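Local coordinates for Ctr9 protein (Myceliophthora thermophila, PDB 6AF0) that probably serves as a helical-repeat scaffold subunit of the Paf1 complex, which associates with RNA polymerase II during transcription elongation, at residues I24-L29 / W50-L55; A215-V220 / I233-C238; L332-I337 / Y351-K356; D572-L577 / S606-Y611. All blocks are in the same frame, centred on the assembly; numbering follows the deposited sequence.

Contact 1: I24-L29 / W50-L55; sequences IDLQVL and WMTVAL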
loop_
_atom_site.group_PDB
_atom_site.type_symbol
_atom_site.label_atom_id
_atom_site.label_comp_id
_atom_site.label_asym_id
_atom_site.label_seq_id
_atom_site.Cartn_x
_atom_site.Cartn_y
_atom_site.Cartn_z
ATOM N N ILE A 24 40.115 65.821 13.076
ATOM C CA ILE A 24 38.939 64.966 13.006
ATOM C C ILE A 24 38.938 63.998 14.168
ATOM O O ILE A 24 39.979 63.460 14.514
ATOM C CB ILE A 24 38.913 64.156 11.706
ATOM C CG1 ILE A 24 38.848 65.093 10.499
ATOM C CG2 ILE A 24 37.724 63.209 11.704
ATOM C CD1 ILE A 24 38.806 64.384 9.162
ATOM N N ASP A 25 37.757 63.800 14.756
ATOM C CA ASP A 25 37.512 62.785 15.786
ATOM C C ASP A 25 37.009 61.514 15.095
ATOM O O ASP A 25 35.946 61.523 14.467
ATOM C CB ASP A 25 36.499 63.276 16.836
ATOM C CG ASP A 25 36.374 62.320 18.036
ATOM O OD1 ASP A 25 35.522 61.409 17.955
ATOM O OD2 ASP A 25 37.111 62.484 19.056
ATOM N N LEU A 26 37.792 60.436 15.211
ATOM C CA LEU A 26 37.575 59.216 14.449
ATOM C C LEU A 26 36.733 58.215 15.219
ATOM O O LEU A 26 36.468 57.102 14.739
ATOM C CB LEU A 26 38.915 58.590 14.048
ATOM C CG LEU A 26 39.791 59.367 13.058
ATOM C CD1 LEU A 26 41.154 58.700 12.938
ATOM C CD2 LEU A 26 39.154 59.493 11.674
ATOM N N GLN A 27 36.319 58.600 16.417
ATOM C CA GLN A 27 35.297 57.841 17.118
ATOM C C GLN A 27 33.897 58.454 16.916
ATOM O O GLN A 27 32.925 57.729 16.672
ATOM C CB GLN A 27 35.666 57.670 18.598
ATOM C CG GLN A 27 36.519 56.422 18.853
ATOM C CD GLN A 27 36.060 55.630 20.068
ATOM O OE1 GLN A 27 34.867 55.351 20.223
ATOM N NE2 GLN A 27 37.004 55.253 20.930
ATOM N N VAL A 28 33.819 59.783 16.978
ATOM C CA VAL A 28 32.574 60.533 16.735
ATOM C C VAL A 28 32.655 61.387 15.466
ATOM O O VAL A 28 32.828 62.604 15.531
ATOM C CB VAL A 28 32.241 61.456 17.908
ATOM C CG1 VAL A 28 30.844 62.036 17.730
ATOM C CG2 VAL A 28 32.345 60.692 19.224
ATOM N N LEU A 29 32.452 60.738 14.324
ATOM C CA LEU A 29 32.806 61.289 13.023
ATOM C C LEU A 29 31.715 62.204 12.510
ATOM O O LEU A 29 30.657 62.306 13.115
ATOM C CB LEU A 29 33.026 60.164 12.003
ATOM C CG LEU A 29 34.183 59.201 12.253
ATOM C CD1 LEU A 29 33.816 58.224 13.351
ATOM C CD2 LEU A 29 34.525 58.448 10.976
ATOM N N TRP A 50 42.867 59.352 3.862
ATOM C CA TRP A 50 41.739 58.683 3.225
ATOM C C TRP A 50 41.442 57.319 3.867
ATOM O O TRP A 50 40.299 57.031 4.208
ATOM C CB TRP A 50 42.028 58.394 1.754
ATOM C CG TRP A 50 42.096 59.540 0.838
ATOM C CD1 TRP A 50 43.206 60.216 0.474
ATOM C CD2 TRP A 50 41.026 60.096 0.094
ATOM N NE1 TRP A 50 42.898 61.191 -0.430
ATOM C CE2 TRP A 50 41.557 61.137 -0.681
ATOM C CE3 TRP A 50 39.662 59.839 0.030
ATOM C CZ2 TRP A 50 40.776 61.914 -1.507
ATOM C CZ3 TRP A 50 38.892 60.607 -0.782
ATOM C CH2 TRP A 50 39.446 61.632 -1.544
ATOM N N MET A 51 42.466 56.471 3.974
ATOM C CA MET A 51 42.323 55.144 4.558
ATOM C C MET A 51 41.944 55.223 6.035
ATOM O O MET A 51 41.008 54.554 6.467
ATOM C CB MET A 51 43.609 54.342 4.392
ATOM C CG MET A 51 43.814 53.827 2.976
ATOM S SD MET A 51 43.280 52.122 2.706
ATOM C CE MET A 51 44.670 51.273 3.469
ATOM N N THR A 52 42.643 56.052 6.805
ATOM C CA THR A 52 42.397 56.128 8.245
ATOM C C THR A 52 40.953 56.499 8.578
ATOM O O THR A 52 40.371 55.939 9.507
ATOM C CB THR A 52 43.325 57.141 8.936
ATOM O OG1 THR A 52 44.689 56.858 8.602
ATOM C CG2 THR A 52 43.189 57.057 10.452
ATOM N N VAL A 53 40.388 57.443 7.824
ATOM C CA VAL A 53 39.019 57.910 8.032
ATOM C C VAL A 53 38.050 56.882 7.489
ATOM O O VAL A 53 37.001 56.650 8.079
ATOM C CB VAL A 53 38.768 59.293 7.369
ATOM C CG1 VAL A 53 37.335 59.789 7.559
ATOM C CG2 VAL A 53 39.715 60.321 7.963
ATOM N N ALA A 54 38.377 56.259 6.373
ATOM C CA ALA A 54 37.468 55.270 5.783
ATOM C C ALA A 54 37.298 54.082 6.743
ATOM O O ALA A 54 36.177 53.672 7.068
ATOM C CB ALA A 54 37.983 54.799 4.427
ATOM N N LEU A 55 38.419 53.557 7.214
ATOM C CA LEU A 55 38.397 52.470 8.182
ATOM C C LEU A 55 37.779 52.928 9.489
ATOM O O LEU A 55 37.152 52.148 10.186
ATOM C CB LEU A 55 39.808 51.910 8.415
ATOM C CG LEU A 55 40.474 51.324 7.164
ATOM C CD1 LEU A 55 41.921 50.974 7.466
ATOM C CD2 LEU A 55 39.716 50.120 6.625
#

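Contact 2: A215-V220 / I233-C238; sequences AYQDVV and IGIGCC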
loop_
_atom_site.group_PDB
_atom_site.type_symbol
_atom_site.label_atom_id
_atom_site.label_comp_id
_atom_site.label_asym_id
_atom_site.label_seq_id
_atom_site.Cartn_x
_atom_site.Cartn_y
_atom_site.Cartn_z
ATOM N N ALA A 215 42.379 20.902 8.907
ATOM C CA ALA A 215 42.710 22.299 8.665
ATOM C C ALA A 215 42.251 23.257 9.789
ATOM O O ALA A 215 43.063 24.047 10.313
ATOM C CB ALA A 215 42.175 22.727 7.321
ATOM N N TYR A 216 40.983 23.186 10.181
ATOM C CA TYR A 216 40.511 24.000 11.297
ATOM C C TYR A 216 41.295 23.697 12.551
ATOM O O TYR A 216 41.675 24.608 13.260
ATOM C CB TYR A 216 39.031 23.776 11.561
ATOM C CG TYR A 216 38.139 24.390 10.518
ATOM C CD1 TYR A 216 38.036 25.754 10.390
ATOM C CD2 TYR A 216 37.401 23.607 9.659
ATOM C CE1 TYR A 216 37.229 26.324 9.428
ATOM C CE2 TYR A 216 36.573 24.166 8.698
ATOM C CZ TYR A 216 36.490 25.528 8.581
ATOM O OH TYR A 216 35.681 26.110 7.612
ATOM N N GLN A 217 41.537 22.409 12.818
ATOM C CA GLN A 217 42.362 21.984 13.957
ATOM C C GLN A 217 43.776 22.567 13.872
ATOM O O GLN A 217 44.346 22.985 14.866
ATOM C CB GLN A 217 42.415 20.455 14.049
ATOM C CG GLN A 217 41.126 19.800 14.544
ATOM C CD GLN A 217 41.185 18.281 14.477
ATOM O OE1 GLN A 217 41.849 17.711 13.603
ATOM N NE2 GLN A 217 40.486 17.617 15.388
ATOM N N ASP A 218 44.328 22.624 12.672
ATOM C CA ASP A 218 45.655 23.200 12.488
ATOM C C ASP A 218 45.670 24.678 12.890
ATOM O O ASP A 218 46.606 25.170 13.528
ATOM C CB ASP A 218 46.097 23.041 11.035
ATOM C CG ASP A 218 47.577 23.307 10.846
ATOM O OD1 ASP A 218 48.377 22.579 11.454
ATOM O OD2 ASP A 218 47.952 24.224 10.087
ATOM N N VAL A 219 44.612 25.386 12.531
ATOM C CA VAL A 219 44.479 26.784 12.927
ATOM C C VAL A 219 44.450 26.958 14.428
ATOM O O VAL A 219 45.160 27.756 14.965
ATOM C CB VAL A 219 43.188 27.378 12.387
ATOM C CG1 VAL A 219 43.142 28.870 12.665
ATOM C CG2 VAL A 219 43.107 27.112 10.892
ATOM N N VAL A 220 43.597 26.199 15.092
ATOM C CA VAL A 220 43.448 26.264 16.536
ATOM C C VAL A 220 44.790 25.963 17.166
ATOM O O VAL A 220 45.182 26.623 18.122
ATOM C CB VAL A 220 42.396 25.241 17.034
ATOM C CG1 VAL A 220 42.334 25.188 18.553
ATOM C CG2 VAL A 220 41.018 25.591 16.515
ATOM N N ILE A 233 34.275 26.745 15.211
ATOM C CA ILE A 233 33.011 26.571 14.525
ATOM C C ILE A 233 33.146 25.536 13.415
ATOM O O ILE A 233 32.359 24.576 13.294
ATOM C CB ILE A 233 32.545 27.905 13.923
ATOM C CG1 ILE A 233 32.117 28.826 15.067
ATOM C CG2 ILE A 233 31.392 27.685 12.940
ATOM C CD1 ILE A 233 31.655 30.165 14.574
ATOM N N GLY A 234 34.155 25.749 12.592
ATOM C CA GLY A 234 34.494 24.782 11.550
ATOM C C GLY A 234 34.710 23.394 12.116
ATOM O O GLY A 234 34.234 22.406 11.565
ATOM N N ILE A 235 35.432 23.336 13.234
ATOM C CA ILE A 235 35.711 22.086 13.911
ATOM C C ILE A 235 34.392 21.391 14.222
ATOM O O ILE A 235 34.205 20.211 13.879
ATOM C CB ILE A 235 36.529 22.303 15.200
ATOM C CG1 ILE A 235 38.008 22.523 14.853
ATOM C CG2 ILE A 235 36.421 21.095 16.096
ATOM C CD1 ILE A 235 38.931 22.777 16.023
ATOM N N GLY A 236 33.475 22.134 14.836
ATOM C CA GLY A 236 32.158 21.595 15.199
ATOM C C GLY A 236 31.340 21.075 14.022
ATOM O O GLY A 236 30.806 19.972 14.072
ATOM N N CYS A 237 31.280 21.877 12.962
ATOM C CA CYS A 237 30.579 21.516 11.747
ATOM C C CYS A 237 31.179 20.282 11.126
ATOM O O CYS A 237 30.430 19.423 10.639
ATOM C CB CYS A 237 30.667 22.638 10.723
ATOM S SG CYS A 237 29.830 24.139 11.216
ATOM N N CYS A 238 32.515 20.192 11.130
ATOM C CA CYS A 238 33.198 19.042 10.558
ATOM C C CYS A 238 32.859 17.827 11.368
ATOM O O CYS A 238 32.542 16.828 10.798
ATOM C CB CYS A 238 34.723 19.218 10.521
ATOM S SG CYS A 238 35.354 20.214 9.149
#

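Contact 3: L332-I337 / Y351-K356; sequences LAHKAI and YLLARK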
loop_
_atom_site.group_PDB
_atom_site.type_symbol
_atom_site.label_atom_id
_atom_site.label_comp_id
_atom_site.label_asym_id
_atom_site.label_seq_id
_atom_site.Cartn_x
_atom_site.Cartn_y
_atom_site.Cartn_z
ATOM N N LEU A 332 9.848 36.001 10.069
ATOM C CA LEU A 332 11.109 35.263 10.199
ATOM C C LEU A 332 11.474 34.510 8.921
ATOM O O LEU A 332 12.449 34.850 8.241
ATOM C CB LEU A 332 11.045 34.290 11.385
ATOM C CG LEU A 332 10.935 34.939 12.760
ATOM C CD1 LEU A 332 10.973 33.866 13.823
ATOM C CD2 LEU A 332 12.034 35.961 13.004
ATOM N N ALA A 333 10.663 33.510 8.585
ATOM C CA ALA A 333 10.932 32.668 7.432
ATOM C C ALA A 333 11.169 33.507 6.210
ATOM O O ALA A 333 12.052 33.193 5.426
ATOM C CB ALA A 333 9.787 31.709 7.176
ATOM N N HIS A 334 10.384 34.569 6.046
ATOM C CA HIS A 334 10.585 35.466 4.910
ATOM C C HIS A 334 11.977 36.048 4.937
ATOM O O HIS A 334 12.676 35.985 3.934
ATOM C CB HIS A 334 9.560 36.608 4.853
ATOM C CG HIS A 334 8.357 36.299 4.013
ATOM N ND1 HIS A 334 8.448 35.757 2.746
ATOM C CD2 HIS A 334 7.037 36.477 4.252
ATOM C CE1 HIS A 334 7.235 35.601 2.249
ATOM N NE2 HIS A 334 6.362 36.035 3.141
ATOM N N LYS A 335 12.359 36.593 6.092
ATOM C CA LYS A 335 13.684 37.215 6.292
ATOM C C LYS A 335 14.813 36.282 5.960
ATOM O O LYS A 335 15.777 36.663 5.305
ATOM C CB LYS A 335 13.872 37.674 7.737
ATOM C CG LYS A 335 13.724 39.174 7.912
ATOM C CD LYS A 335 15.000 39.946 7.615
ATOM C CE LYS A 335 14.919 41.321 8.264
ATOM N NZ LYS A 335 16.233 41.998 8.343
ATOM N N ALA A 336 14.687 35.059 6.451
ATOM C CA ALA A 336 15.632 34.002 6.152
ATOM C C ALA A 336 15.801 33.851 4.644
ATOM O O ALA A 336 16.901 33.979 4.137
ATOM C CB ALA A 336 15.182 32.691 6.790
ATOM N N ILE A 337 14.701 33.640 3.932
ATOM C CA ILE A 337 14.726 33.414 2.476
ATOM C C ILE A 337 15.392 34.583 1.724
ATOM O O ILE A 337 16.115 34.382 0.744
ATOM C CB ILE A 337 13.291 33.214 1.918
ATOM C CG1 ILE A 337 12.641 31.954 2.517
ATOM C CG2 ILE A 337 13.298 33.104 0.395
ATOM C CD1 ILE A 337 11.156 31.837 2.251
ATOM N N TYR A 351 9.367 25.916 3.015
ATOM C CA TYR A 351 8.644 24.810 3.601
ATOM C C TYR A 351 7.850 25.271 4.822
ATOM O O TYR A 351 6.702 24.925 4.963
ATOM C CB TYR A 351 9.584 23.679 3.967
ATOM C CG TYR A 351 8.846 22.527 4.572
ATOM C CD1 TYR A 351 7.999 21.746 3.798
ATOM C CD2 TYR A 351 8.963 22.223 5.924
ATOM C CE1 TYR A 351 7.306 20.678 4.350
ATOM C CE2 TYR A 351 8.288 21.145 6.475
ATOM C CZ TYR A 351 7.451 20.385 5.679
ATOM O OH TYR A 351 6.742 19.332 6.177
ATOM N N LEU A 352 8.450 26.078 5.684
ATOM C CA LEU A 352 7.720 26.610 6.849
ATOM C C LEU A 352 6.510 27.451 6.466
ATOM O O LEU A 352 5.436 27.280 7.027
ATOM C CB LEU A 352 8.642 27.424 7.752
ATOM C CG LEU A 352 9.793 26.643 8.399
ATOM C CD1 LEU A 352 10.747 27.591 9.104
ATOM C CD2 LEU A 352 9.275 25.603 9.367
ATOM N N LEU A 353 6.689 28.355 5.514
ATOM C CA LEU A 353 5.583 29.142 4.985
ATOM C C LEU A 353 4.523 28.239 4.359
ATOM O O LEU A 353 3.337 28.441 4.555
ATOM C CB LEU A 353 6.081 30.155 3.950
ATOM C CG LEU A 353 7.020 31.273 4.408
ATOM C CD1 LEU A 353 7.206 32.336 3.337
ATOM C CD2 LEU A 353 6.494 31.920 5.671
ATOM N N ALA A 354 4.947 27.237 3.612
ATOM C CA ALA A 354 4.001 26.294 3.048
ATOM C C ALA A 354 3.140 25.672 4.153
ATOM O O ALA A 354 1.916 25.677 4.052
ATOM C CB ALA A 354 4.716 25.203 2.254
ATOM N N ARG A 355 3.769 25.163 5.208
ATOM C CA ARG A 355 3.032 24.514 6.283
ATOM C C ARG A 355 2.148 25.492 7.023
ATOM O O ARG A 355 1.148 25.090 7.620
ATOM C CB ARG A 355 3.954 23.883 7.302
ATOM C CG ARG A 355 4.819 22.779 6.767
ATOM C CD ARG A 355 5.392 21.987 7.927
ATOM N NE ARG A 355 4.842 20.642 7.985
ATOM C CZ ARG A 355 4.192 20.118 9.019
ATOM N NH1 ARG A 355 4.007 20.798 10.144
ATOM N NH2 ARG A 355 3.736 18.877 8.927
ATOM N N LYS A 356 2.522 26.763 7.042
ATOM C CA LYS A 356 1.638 27.738 7.658
ATOM C C LYS A 356 0.374 27.938 6.808
ATOM O O LYS A 356 -0.735 27.755 7.280
ATOM C CB LYS A 356 2.331 29.073 7.892
ATOM C CG LYS A 356 1.324 30.159 8.233
ATOM C CD LYS A 356 1.947 31.535 8.289
ATOM C CE LYS A 356 1.121 32.531 7.499
ATOM N NZ LYS A 356 1.510 32.377 6.070
#

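Contact 4: D572-L577 / S606-Y611; sequences DIDALL and SRHSDY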
loop_
_atom_site.group_PDB
_atom_site.type_symbol
_atom_site.label_atom_id
_atom_site.label_comp_id
_atom_site.label_asym_id
_atom_site.label_seq_id
_atom_site.Cartn_x
_atom_site.Cartn_y
_atom_site.Cartn_z
ATOM N N ASP A 572 -28.043 4.755 11.871
ATOM C CA ASP A 572 -29.305 4.214 11.384
ATOM C C ASP A 572 -29.544 2.869 12.060
ATOM O O ASP A 572 -29.371 1.811 11.458
ATOM C CB ASP A 572 -29.324 4.087 9.858
ATOM C CG ASP A 572 -30.727 3.828 9.318
ATOM O OD1 ASP A 572 -31.637 3.475 10.120
ATOM O OD2 ASP A 572 -30.913 3.980 8.089
ATOM N N ILE A 573 -29.954 2.934 13.322
ATOM C CA ILE A 573 -30.101 1.737 14.163
ATOM C C ILE A 573 -31.220 0.815 13.643
ATOM O O ILE A 573 -31.107 -0.418 13.728
ATOM C CB ILE A 573 -30.355 2.090 15.652
ATOM C CG1 ILE A 573 -29.354 3.141 16.169
ATOM C CG2 ILE A 573 -30.281 0.850 16.531
ATOM C CD1 ILE A 573 -27.894 2.832 15.912
ATOM N N ASP A 574 -32.279 1.409 13.090
ATOM C CA ASP A 574 -33.364 0.627 12.513
ATOM C C ASP A 574 -32.875 -0.165 11.300
ATOM O O ASP A 574 -33.204 -1.340 11.170
ATOM C CB ASP A 574 -34.581 1.495 12.170
ATOM C CG ASP A 574 -35.705 0.709 11.435
ATOM O OD1 ASP A 574 -35.670 -0.541 11.439
ATOM O OD2 ASP A 574 -36.639 1.323 10.855
ATOM N N ALA A 575 -32.077 0.454 10.431
ATOM C CA ALA A 575 -31.439 -0.287 9.320
ATOM C C ALA A 575 -30.557 -1.461 9.794
ATOM O O ALA A 575 -30.670 -2.586 9.302
ATOM C CB ALA A 575 -30.618 0.640 8.452
ATOM N N LEU A 576 -29.681 -1.195 10.750
ATOM C CA LEU A 576 -28.839 -2.237 11.328
ATOM C C LEU A 576 -29.663 -3.296 12.072
ATOM O O LEU A 576 -29.265 -4.466 12.167
ATOM C CB LEU A 576 -27.818 -1.617 12.282
ATOM C CG LEU A 576 -26.529 -1.090 11.651
ATOM C CD1 LEU A 576 -26.758 -0.065 10.541
ATOM C CD2 LEU A 576 -25.665 -0.501 12.752
ATOM N N LEU A 577 -30.803 -2.879 12.615
ATOM C CA LEU A 577 -31.712 -3.806 13.299
ATOM C C LEU A 577 -32.636 -4.555 12.331
ATOM O O LEU A 577 -33.469 -5.345 12.773
ATOM C CB LEU A 577 -32.552 -3.064 14.343
ATOM C CG LEU A 577 -32.137 -3.057 15.822
ATOM C CD1 LEU A 577 -32.484 -4.392 16.473
ATOM C CD2 LEU A 577 -30.667 -2.734 16.020
ATOM N N SER A 606 -42.185 -9.359 11.593
ATOM C CA SER A 606 -43.286 -8.743 12.344
ATOM C C SER A 606 -43.079 -7.220 12.457
ATOM O O SER A 606 -43.995 -6.431 12.210
ATOM C CB SER A 606 -43.433 -9.395 13.733
ATOM O OG SER A 606 -42.450 -8.949 14.664
ATOM N N ARG A 607 -41.864 -6.824 12.807
ATOM C CA ARG A 607 -41.498 -5.426 12.859
ATOM C C ARG A 607 -41.272 -4.858 11.443
ATOM O O ARG A 607 -41.298 -3.638 11.222
ATOM C CB ARG A 607 -40.249 -5.256 13.732
ATOM C CG ARG A 607 -39.213 -4.317 13.145
ATOM C CD ARG A 607 -37.967 -4.256 13.985
ATOM N NE ARG A 607 -37.107 -3.192 13.489
ATOM C CZ ARG A 607 -36.114 -2.649 14.180
ATOM N NH1 ARG A 607 -35.830 -3.066 15.412
ATOM N NH2 ARG A 607 -35.401 -1.678 13.637
ATOM N N HIS A 608 -41.029 -5.735 10.482
ATOM C CA HIS A 608 -40.607 -5.287 9.170
ATOM C C HIS A 608 -40.765 -6.388 8.128
ATOM O O HIS A 608 -39.793 -7.031 7.748
ATOM C CB HIS A 608 -39.150 -4.812 9.253
ATOM C CG HIS A 608 -38.812 -3.741 8.267
ATOM N ND1 HIS A 608 -38.072 -2.625 8.602
ATOM C CD2 HIS A 608 -39.125 -3.609 6.955
ATOM C CE1 HIS A 608 -37.932 -1.857 7.536
ATOM N NE2 HIS A 608 -38.563 -2.429 6.525
ATOM N N SER A 609 -41.998 -6.575 7.662
ATOM C CA SER A 609 -42.370 -7.727 6.825
ATOM C C SER A 609 -42.096 -7.568 5.327
ATOM O O SER A 609 -42.345 -8.497 4.550
ATOM C CB SER A 609 -43.853 -8.074 7.030
ATOM O OG SER A 609 -44.264 -9.149 6.195
ATOM N N ASP A 610 -41.581 -6.407 4.934
ATOM C CA ASP A 610 -41.259 -6.114 3.531
ATOM C C ASP A 610 -39.781 -6.326 3.207
ATOM O O ASP A 610 -39.384 -6.138 2.054
ATOM C CB ASP A 610 -41.642 -4.687 3.206
ATOM C CG ASP A 610 -41.525 -3.791 4.394
ATOM O OD1 ASP A 610 -41.874 -4.252 5.507
ATOM O OD2 ASP A 610 -41.106 -2.628 4.225
ATOM N N TYR A 611 -38.975 -6.682 4.222
ATOM C CA TYR A 611 -37.598 -7.182 4.006
ATOM C C TYR A 611 -37.692 -8.571 3.413
ATOM O O TYR A 611 -37.990 -9.533 4.118
ATOM C CB TYR A 611 -36.802 -7.243 5.306
ATOM C CG TYR A 611 -35.298 -7.322 5.101
ATOM C CD1 TYR A 611 -34.603 -8.498 5.342
ATOM C CD2 TYR A 611 -34.570 -6.215 4.683
ATOM C CE1 TYR A 611 -33.229 -8.571 5.176
ATOM C CE2 TYR A 611 -33.194 -6.282 4.511
ATOM C CZ TYR A 611 -32.527 -7.469 4.761
ATOM O OH TYR A 611 -31.162 -7.593 4.604
#

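Contact 1: I24-L29 / W50-L55
This is a buried apolar contact in which Leu26, at the exit of an N-terminal beta-hairpin, lies against Thr52 and Val53 on helix 47-59. The two branches of Leu26 divide the work: CD1 meets Thr52 CG2 at 3.6 Å, while CD2 rests 3.8 Å from Val53 CG2. Both pairs of side chains cross at about a right angle. Thr52 offers its methyl because a chi1 of -53° sets OG1 anti to the carbonyl carbon, where it hydrogen-bonds to Ile48 O, and leaves CG2 anti to the backbone N. Ile24 adds a looser touch, its CD1 lying 4.3 Å from Val53 CG2, and Leu29 CD2 approaches the backbone O of Val53 at 4.2 Å. No hydrogen bond links the segments. The turn that carries Leu26 and Leu29 is held from within: Asp25 OD1 accepts from Val28 N, an Asx motif, and Leu26 pairs by its backbone with Gln10. Met69 of helix 63-76 packs on Val53 as well. The whole illustrates how a two-stranded antiparallel hairpin, strands 11-14 and 22-25, lies through its apolar residues on helix 47-59, near the start of an alpha-helical array.

Contact 2: A215-V220 / I233-C238
With CG anti to the carbonyl carbon (chi1 -73°) and the ring turned about CB-CG, Tyr216 lays one face flat on the backbone of Gly234. Gly234 CA sits 3.4 Å above the ring plane, over its centre and only 6° off the normal, a CH-pi contact. At the ring edge, Cys238 SG stands 4.0 Å from Tyr216 CD2, a sulfur-aromatic approach close to the plane. Ile235 extends from the neighbouring position on the same helix: its CG1 packs on Tyr216 CB at 3.7 Å, and its CD1 ends 3.5 Å from Val220 CG2, with the Val220 and Ile235 side chains crossing at about a right angle. The aliphatic part of Gln217 flanks the same methyl through CG. Helices 209-222 and 232-240 run antiparallel, with segment axes 8.8 Å apart at a crossing angle of -150°, close enough for ring and glycine backbone to meet. Replacing Tyr216 by alanine would probably open a gap over Gly234 and leave the Cys238 sulfur without its aromatic neighbour. A chain of another protein packs on Tyr216, Val220 and Ile235, and its backbone accepts two hydrogen bonds from Gln217 NE2. Between residues 215-220 and 233-238 no hydrogen bond is formed, so the pair appears to rest on the apolar packing of Ile235 with the CH-pi and sulfur-aromatic contacts of Tyr216, while the polar amide serves the partner protein.

Contact 3: L332-I337 / Y351-K356
Apolar packing dominates where Leu353 of helix 343-360 meets Ala333, His334 and Ile337 of helix 326-338. Leu353 uses both branches: its CD2 touches Ala333 CB at 3.6 Å, and its CD1 reaches Ile337 CD1 at 4.1 Å, tip to tip.

The aromatic component is a CH-pi contact. Leu353 CG stands anti to the carbonyl carbon (chi1 -65°); this torsion points CG toward the other helix, and CD1 then lies over one face of the His334 imidazole, 3.4 Å above the plane and offset toward the rim; the two side chains cross at about a right angle. A serine in place of His334 would probably lose this flat cover and leave the CD1 methyl of Leu353 with less to pack against.

Polar bonds lie beside this apolar seam. Lys356 NZ forms a salt bridge with Asp330, which tethers the same two helices. Within helix 343-360, Arg355 NE donates to Tyr351 OH at 2.9 Å, with the oxygen tilted 30° out of the guanidinium plane, and Arg355 CG lies over the Tyr351 ring, offset toward its rim. Tyr369 of helix 363-376 packs on Leu353, and Ala317 of helix 310-322 on Leu352. Antiparallel neighbours with segment axes 9.8 Å apart, covered by the helices before and after them, are characteristic of an alpha-solenoid, consistent with the TPR character of this protein.

Contact 4: D572-L577 / S606-Y611
At the end of an antiparallel helical hairpin, where helix 573-591 starts, Arg607, near the C-terminal end of helix 594-607, reaches across to Asp574 and Leu577. Its side chain is extended from CG to NE and runs past Asp574 in the opposite direction; NH2 donates to Asp574 OD1 in a hydrogen-bonded salt bridge. The modelled separation of 2.5 Å between Arg607 NH2 and Asp574 OD1 is too short to be taken literally at this resolution, but the pairing is plain, with an N-H...O angle of 163°. Asp574 presents its carboxylate with CG anti to the backbone N (chi1 175°), and OD1 lies near the guanidinium plane, at its edge, although the two flat groups are turned 50° against each other. Leu577 lies against the same guanidinium chiefly through CB, and its O stands 4.0 Å above the plane, over the centre.

Residues 606-611 lie in a predicted tetratricopeptide repeat, and the bridge joins them to the start of helix 573-591. Asp572 is the N-cap of helix 573-591, its OD1 accepting from Ala575 N at 3.1 Å from above the carboxylate plane. The same OD1 also forms a salt bridge with a basic side chain of another protein's chain. A type I turn runs from His608 to Tyr611. His608 ND1 stands 4.3 Å from Asp574 OD1, which approaches the edge of the imidazole, and an apolar side chain of the neighbouring protein packs on His608.

The four contacts follow one another in series along an elongated, mainly helical chain, and none touches another. Contacts 1, 2 and 3 lie on the same side of the chain's centre, with centres 35 Å apart for contacts 1 and 2 and 31 Å for contacts 2 and 3. Contact 4 lies far along the array: its centre is 96 Å from that of contact 1, and it stands opposite contact 2 across the chain's centre. No ligand or active site unites them. What they share is the scaffold, hairpin on helix in contact 1, helix against helix in contacts 2 and 3, and a helix start against residues 606-611 in contact 4, together with partner proteins that reach every one.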